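Local coordinates for mitochondrial dynamics protein MID49 (Mus musculus, PDB 4WOY) that serves as an outer-membrane receptor of mitochondria that recruits the fission GTPase Drp1 (DNM1L) to their surface and regulates its activity, at residues D224-I238 with W267-L280. The protein carries 1 engineered substitution. Numbering follows the deposited sequence.
Sequences DAGTRRRLLLLLCGI and WTEEALGERFLQAL
Arg228 lies along one face of the Trp267 indole, with Arg275 CG over the opposite face. From CB, which only brushes the rim at CE3 and CZ3, CG turns beside the backbone N (chi1 -63°) and settles over the six-membered ring, 3.4 Å from its centroid, as a CH-pi contact. The extended chain then carries NE past CD1 and NE1 and lays the guanidinium flat on the five-membered ring, CZ standing 3.9 Å from that ring's centroid in a cation-pi stack. At the tip, NH1 and NH2 hold Asp224 OD1 and OD2 end-on; NH1 also bridges to Asp221, and NE donates to Gly261 O. Arginine suits this buried place because its alkyl part covers the indole while its charge is met by acids.

The start of helix 228-241 is tied to the same tryptophan: Thr227 OG1 donates to Trp267 O at 2.8 Å, from above the carbonyl plane, and threonine adds a methyl, CG2, beside Glu269 N. Helices 228-241 and 272-288 belong to the mainly helical C-terminal part of this nucleotidyltransferase-like fold, residues 267-280 falling within the Mab-21 HhH/H2TH-like family region; their short segments cross at -55°.

Leucine's fork lets Leu231 touch two aromatics, CD2 at the indole edge 3.7 Å from Trp267 CZ3, CD1 against Phe276 CB. Farther along, Ile238 CD1 meets the Phe276 ring edge, 3.3 Å from CZ, and Leu235 CD1 rests on Ala279 CB at 4.0 Å. Arg230 directs NH1 and NH2 to the single oxygen Glu269 OE1, 2.7 Å from NH2, while its NE bridges to Glu10 of helix 2-14.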
loop_
_atom_site.group_PDB
_atom_site.type_symbol
_atom_site.label_atom_id
_atom_site.label_comp_id
_atom_site.label_asym_id
_atom_site.label_seq_id
_atom_site.Cartn_x
_atom_site.Cartn_y
_atom_site.Cartn_z
ATOM N N ASP A 224 2.745 -24.679 4.256
ATOM C CA ASP A 224 3.483 -25.592 3.354
ATOM C C ASP A 224 4.879 -25.111 2.964
ATOM O O ASP A 224 5.426 -25.549 1.946
ATOM C CB ASP A 224 2.697 -25.853 2.067
ATOM C CG ASP A 224 2.439 -24.590 1.257
ATOM O OD1 ASP A 224 2.728 -23.474 1.738
ATOM O OD2 ASP A 224 1.937 -24.726 0.125
ATOM N N ALA A 225 5.439 -24.204 3.758
ATOM C CA ALA A 225 6.730 -23.579 3.456
ATOM C C ALA A 225 6.741 -23.028 2.039
ATOM O O ALA A 225 7.737 -23.162 1.320
ATOM C CB ALA A 225 7.882 -24.572 3.649
ATOM N N GLY A 226 5.625 -22.417 1.643
ATOM C CA GLY A 226 5.424 -22.014 0.268
ATOM C C GLY A 226 6.182 -20.771 -0.144
ATOM O O GLY A 226 6.724 -20.052 0.695
ATOM N N THR A 227 6.191 -20.517 -1.450
ATOM C CA THR A 227 6.914 -19.399 -2.036
ATOM C C THR A 227 5.997 -18.347 -2.650
ATOM O O THR A 227 6.403 -17.602 -3.553
ATOM C CB THR A 227 7.861 -19.890 -3.124
ATOM O OG1 THR A 227 7.123 -20.731 -4.018
ATOM C CG2 THR A 227 9.003 -20.697 -2.522
ATOM N N ARG A 228 4.757 -18.288 -2.184
ATOM C CA ARG A 228 3.822 -17.318 -2.741
ATOM C C ARG A 228 4.345 -15.889 -2.573
ATOM O O ARG A 228 4.444 -15.154 -3.554
ATOM C CB ARG A 228 2.444 -17.449 -2.080
ATOM C CG ARG A 228 1.774 -18.788 -2.315
ATOM C CD ARG A 228 0.696 -19.040 -1.263
ATOM N NE ARG A 228 0.136 -20.390 -1.341
ATOM C CZ ARG A 228 0.624 -21.438 -0.684
ATOM N NH1 ARG A 228 1.702 -21.302 0.087
ATOM N NH2 ARG A 228 0.035 -22.621 -0.800
ATOM N N ARG A 229 4.702 -15.515 -1.343
ATOM C CA ARG A 229 5.165 -14.156 -1.052
ATOM C C ARG A 229 6.467 -13.867 -1.768
ATOM O O ARG A 229 6.737 -12.739 -2.184
ATOM C CB ARG A 229 5.362 -13.931 0.450
ATOM C CG ARG A 229 4.099 -13.738 1.259
ATOM C CD ARG A 229 4.430 -13.852 2.731
ATOM N NE ARG A 229 5.189 -15.084 2.972
ATOM C CZ ARG A 229 5.966 -15.314 4.030
ATOM N NH1 ARG A 229 6.115 -14.396 4.981
ATOM N NH2 ARG A 229 6.598 -16.468 4.134
ATOM N N ARG A 230 7.282 -14.896 -1.904
ATOM C CA ARG A 230 8.509 -14.776 -2.660
ATOM C C ARG A 230 8.190 -14.470 -4.142
ATOM O O ARG A 230 8.858 -13.643 -4.775
ATOM C CB ARG A 230 9.322 -16.059 -2.488
ATOM C CG ARG A 230 10.567 -16.130 -3.298
ATOM C CD ARG A 230 11.610 -16.983 -2.592
ATOM N NE ARG A 230 12.573 -17.482 -3.560
ATOM C CZ ARG A 230 13.184 -18.646 -3.455
ATOM N NH1 ARG A 230 12.938 -19.426 -2.408
ATOM N NH2 ARG A 230 14.037 -19.022 -4.399
ATOM N N LEU A 231 7.157 -15.123 -4.676
ATOM C CA LEU A 231 6.719 -14.893 -6.052
ATOM C C LEU A 231 6.165 -13.480 -6.248
ATOM O O LEU A 231 6.353 -12.867 -7.300
ATOM C CB LEU A 231 5.667 -15.932 -6.477
ATOM C CG LEU A 231 5.053 -15.649 -7.860
ATOM C CD1 LEU A 231 6.097 -15.781 -8.948
ATOM C CD2 LEU A 231 3.854 -16.541 -8.173
ATOM N N LEU A 232 5.454 -12.973 -5.251
ATOM C CA LEU A 232 4.918 -11.624 -5.383
ATOM C C LEU A 232 6.084 -10.620 -5.525
ATOM O O LEU A 232 6.020 -9.697 -6.346
ATOM C CB LEU A 232 3.994 -11.271 -4.200
ATOM C CG LEU A 232 3.560 -9.814 -4.046
ATOM C CD1 LEU A 232 2.795 -9.305 -5.279
ATOM C CD2 LEU A 232 2.724 -9.687 -2.789
ATOM N N LEU A 233 7.153 -10.829 -4.756
ATOM C CA LEU A 233 8.320 -9.935 -4.811
ATOM C C LEU A 233 9.032 -9.998 -6.163
ATOM O O LEU A 233 9.460 -8.975 -6.686
ATOM C CB LEU A 233 9.295 -10.259 -3.686
ATOM C CG LEU A 233 8.814 -9.645 -2.379
ATOM C CD1 LEU A 233 9.574 -10.219 -1.175
ATOM C CD2 LEU A 233 8.937 -8.134 -2.435
ATOM N N LEU A 234 9.120 -11.199 -6.727
ATOM C CA LEU A 234 9.631 -11.389 -8.086
ATOM C C LEU A 234 8.833 -10.611 -9.126
ATOM O O LEU A 234 9.398 -9.884 -9.959
ATOM C CB LEU A 234 9.594 -12.861 -8.474
ATOM C CG LEU A 234 10.866 -13.608 -8.161
ATOM C CD1 LEU A 234 10.610 -15.067 -8.390
ATOM C CD2 LEU A 234 11.987 -13.070 -9.046
ATOM N N LEU A 235 7.520 -10.795 -9.092
ATOM C CA LEU A 235 6.668 -10.174 -10.085
ATOM C C LEU A 235 6.828 -8.684 -10.016
ATOM O O LEU A 235 6.871 -8.012 -11.045
ATOM C CB LEU A 235 5.199 -10.556 -9.892
ATOM C CG LEU A 235 4.882 -12.012 -10.168
ATOM C CD1 LEU A 235 3.515 -12.384 -9.588
ATOM C CD2 LEU A 235 4.959 -12.271 -11.651
ATOM N N CYS A 236 6.932 -8.170 -8.796
ATOM C CA CYS A 236 7.080 -6.738 -8.601
ATOM C C CYS A 236 8.379 -6.244 -9.221
ATOM O O CYS A 236 8.390 -5.226 -9.925
ATOM C CB CYS A 236 7.063 -6.383 -7.111
ATOM S SG CYS A 236 5.441 -6.264 -6.360
ATOM N N GLY A 237 9.471 -6.964 -8.955
ATOM C CA GLY A 237 10.785 -6.551 -9.425
ATOM C C GLY A 237 10.890 -6.505 -10.939
ATOM O O GLY A 237 11.514 -5.624 -11.513
ATOM N N ILE A 238 10.239 -7.453 -11.588
ATOM C CA ILE A 238 10.232 -7.518 -13.031
ATOM C C ILE A 238 9.404 -6.419 -13.656
ATOM O O ILE A 238 9.817 -5.810 -14.637
ATOM C CB ILE A 238 9.727 -8.882 -13.491
ATOM C CG1 ILE A 238 10.857 -9.879 -13.297
ATOM C CG2 ILE A 238 9.338 -8.854 -14.939
ATOM C CD1 ILE A 238 10.557 -11.198 -13.782
ATOM N N TRP A 267 3.897 -25.093 -4.428
ATOM C CA TRP A 267 4.419 -23.775 -4.061
ATOM C C TRP A 267 5.825 -23.871 -3.454
ATOM O O TRP A 267 6.239 -23.021 -2.666
ATOM C CB TRP A 267 3.442 -23.057 -3.121
ATOM C CG TRP A 267 2.308 -22.420 -3.875
ATOM C CD1 TRP A 267 1.000 -22.833 -3.929
ATOM C CD2 TRP A 267 2.378 -21.212 -4.651
ATOM N NE1 TRP A 267 0.268 -21.968 -4.718
ATOM C CE2 TRP A 267 1.090 -20.968 -5.169
ATOM C CE3 TRP A 267 3.415 -20.318 -4.962
ATOM C CZ2 TRP A 267 0.810 -19.875 -5.976
ATOM C CZ3 TRP A 267 3.143 -19.237 -5.761
ATOM C CH2 TRP A 267 1.847 -19.021 -6.263
ATOM N N THR A 268 6.551 -24.907 -3.860
ATOM C CA THR A 268 7.951 -25.058 -3.509
ATOM C C THR A 268 8.798 -24.148 -4.372
ATOM O O THR A 268 8.335 -23.634 -5.396
ATOM C CB THR A 268 8.456 -26.493 -3.742
ATOM O OG1 THR A 268 8.304 -26.800 -5.130
ATOM C CG2 THR A 268 7.696 -27.530 -2.899
ATOM N N GLU A 269 10.051 -23.966 -3.973
ATOM C CA GLU A 269 11.006 -23.228 -4.789
ATOM C C GLU A 269 11.191 -23.943 -6.129
ATOM O O GLU A 269 11.379 -23.323 -7.177
ATOM C CB GLU A 269 12.337 -23.089 -4.046
ATOM C CG GLU A 269 13.342 -22.206 -4.757
ATOM C CD GLU A 269 14.706 -22.248 -4.133
ATOM O OE1 GLU A 269 15.003 -21.349 -3.310
ATOM O OE2 GLU A 269 15.471 -23.183 -4.444
ATOM N N GLU A 270 11.093 -25.262 -6.082
ATOM C CA GLU A 270 11.268 -26.087 -7.258
ATOM C C GLU A 270 10.254 -25.713 -8.340
ATOM O O GLU A 270 10.571 -25.737 -9.539
ATOM C CB GLU A 270 11.138 -27.558 -6.866
ATOM C CG GLU A 270 11.281 -28.530 -8.009
ATOM C CD GLU A 270 11.210 -29.970 -7.553
ATOM O OE1 GLU A 270 11.129 -30.851 -8.428
ATOM O OE2 GLU A 270 11.239 -30.224 -6.327
ATOM N N ALA A 271 9.048 -25.354 -7.900
ATOM C CA ALA A 271 7.946 -25.017 -8.808
ATOM C C ALA A 271 7.779 -23.521 -8.987
ATOM O O ALA A 271 6.822 -23.079 -9.609
ATOM C CB ALA A 271 6.631 -25.624 -8.298
ATOM N N LEU A 272 8.707 -22.738 -8.444
ATOM C CA LEU A 272 8.598 -21.286 -8.503
ATOM C C LEU A 272 8.575 -20.769 -9.938
ATOM O O LEU A 272 7.851 -19.832 -10.258
ATOM C CB LEU A 272 9.747 -20.643 -7.745
ATOM C CG LEU A 272 9.604 -19.161 -7.407
ATOM C CD1 LEU A 272 8.217 -18.817 -6.924
ATOM C CD2 LEU A 272 10.648 -18.770 -6.370
ATOM N N GLY A 273 9.373 -21.395 -10.795
ATOM C CA GLY A 273 9.426 -21.017 -12.192
ATOM C C GLY A 273 8.099 -21.220 -12.900
ATOM O O GLY A 273 7.673 -20.377 -13.684
ATOM N N GLU A 274 7.442 -22.335 -12.599
ATOM C CA GLU A 274 6.130 -22.639 -13.152
ATOM C C GLU A 274 5.038 -21.720 -12.602
ATOM O O GLU A 274 4.174 -21.269 -13.354
ATOM C CB GLU A 274 5.765 -24.087 -12.862
ATOM C CG GLU A 274 6.056 -25.050 -13.979
ATOM C CD GLU A 274 6.006 -26.472 -13.492
ATOM O OE1 GLU A 274 5.161 -26.759 -12.614
ATOM O OE2 GLU A 274 6.810 -27.297 -13.977
ATOM N N ARG A 275 5.103 -21.412 -11.307
ATOM C CA ARG A 275 4.144 -20.493 -10.695
ATOM C C ARG A 275 4.267 -19.110 -11.299
ATOM O O ARG A 275 3.268 -18.386 -11.480
ATOM C CB ARG A 275 4.353 -20.415 -9.183
ATOM C CG ARG A 275 3.957 -21.679 -8.458
ATOM C CD ARG A 275 2.603 -22.216 -8.922
ATOM N NE ARG A 275 2.635 -23.676 -8.915
ATOM C CZ ARG A 275 2.578 -24.448 -9.995
ATOM N NH1 ARG A 275 2.409 -23.916 -11.194
ATOM N NH2 ARG A 275 2.642 -25.766 -9.862
ATOM N N PHE A 276 5.511 -18.756 -11.589
ATOM C CA PHE A 276 5.839 -17.499 -12.230
ATOM C C PHE A 276 5.232 -17.430 -13.625
ATOM O O PHE A 276 4.598 -16.441 -13.969
ATOM C CB PHE A 276 7.352 -17.324 -12.303
ATOM C CG PHE A 276 7.790 -16.073 -13.010
ATOM C CD1 PHE A 276 7.956 -14.891 -12.318
ATOM C CD2 PHE A 276 8.066 -16.087 -14.361
ATOM C CE1 PHE A 276 8.377 -13.736 -12.974
ATOM C CE2 PHE A 276 8.476 -14.939 -15.020
ATOM C CZ PHE A 276 8.632 -13.773 -14.335
ATOM N N LEU A 277 5.399 -18.487 -14.420
ATOM C CA LEU A 277 4.892 -18.456 -15.786
ATOM C C LEU A 277 3.365 -18.445 -15.744
ATOM O O LEU A 277 2.714 -17.675 -16.459
ATOM C CB LEU A 277 5.405 -19.642 -16.604
ATOM C CG LEU A 277 6.931 -19.684 -16.778
ATOM C CD1 LEU A 277 7.419 -20.901 -17.584
ATOM C CD2 LEU A 277 7.480 -18.389 -17.338
ATOM N N GLN A 278 2.805 -19.250 -14.850
ATOM C CA GLN A 278 1.365 -19.268 -14.633
ATOM C C GLN A 278 0.799 -17.886 -14.281
ATOM O O GLN A 278 -0.307 -17.557 -14.700
ATOM C CB GLN A 278 1.005 -20.248 -13.525
ATOM C CG GLN A 278 -0.396 -20.752 -13.631
ATOM C CD GLN A 278 -0.796 -21.558 -12.431
ATOM O OE1 GLN A 278 0.056 -22.012 -11.670
ATOM N NE2 GLN A 278 -2.099 -21.775 -12.268
ATOM N N ALA A 279 1.535 -17.112 -13.483
ATOM C CA ALA A 279 1.158 -15.726 -13.178
ATOM C C ALA A 279 1.129 -14.840 -14.420
ATOM O O ALA A 279 0.208 -14.050 -14.598
ATOM C CB ALA A 279 2.097 -15.129 -12.160
ATOM N N LEU A 280 2.145 -14.948 -15.266
ATOM C CA LEU A 280 2.175 -14.139 -16.472
ATOM C C LEU A 280 0.983 -14.517 -17.339
ATOM O O LEU A 280 0.386 -13.667 -18.001
ATOM C CB LEU A 280 3.473 -14.326 -17.254
ATOM C CG LEU A 280 4.804 -13.917 -16.624
ATOM C CD1 LEU A 280 5.836 -13.761 -17.721
ATOM C CD2 LEU A 280 4.710 -12.665 -15.788
HETATM O O HOH W 1 3.942 -26.709 -1.751
#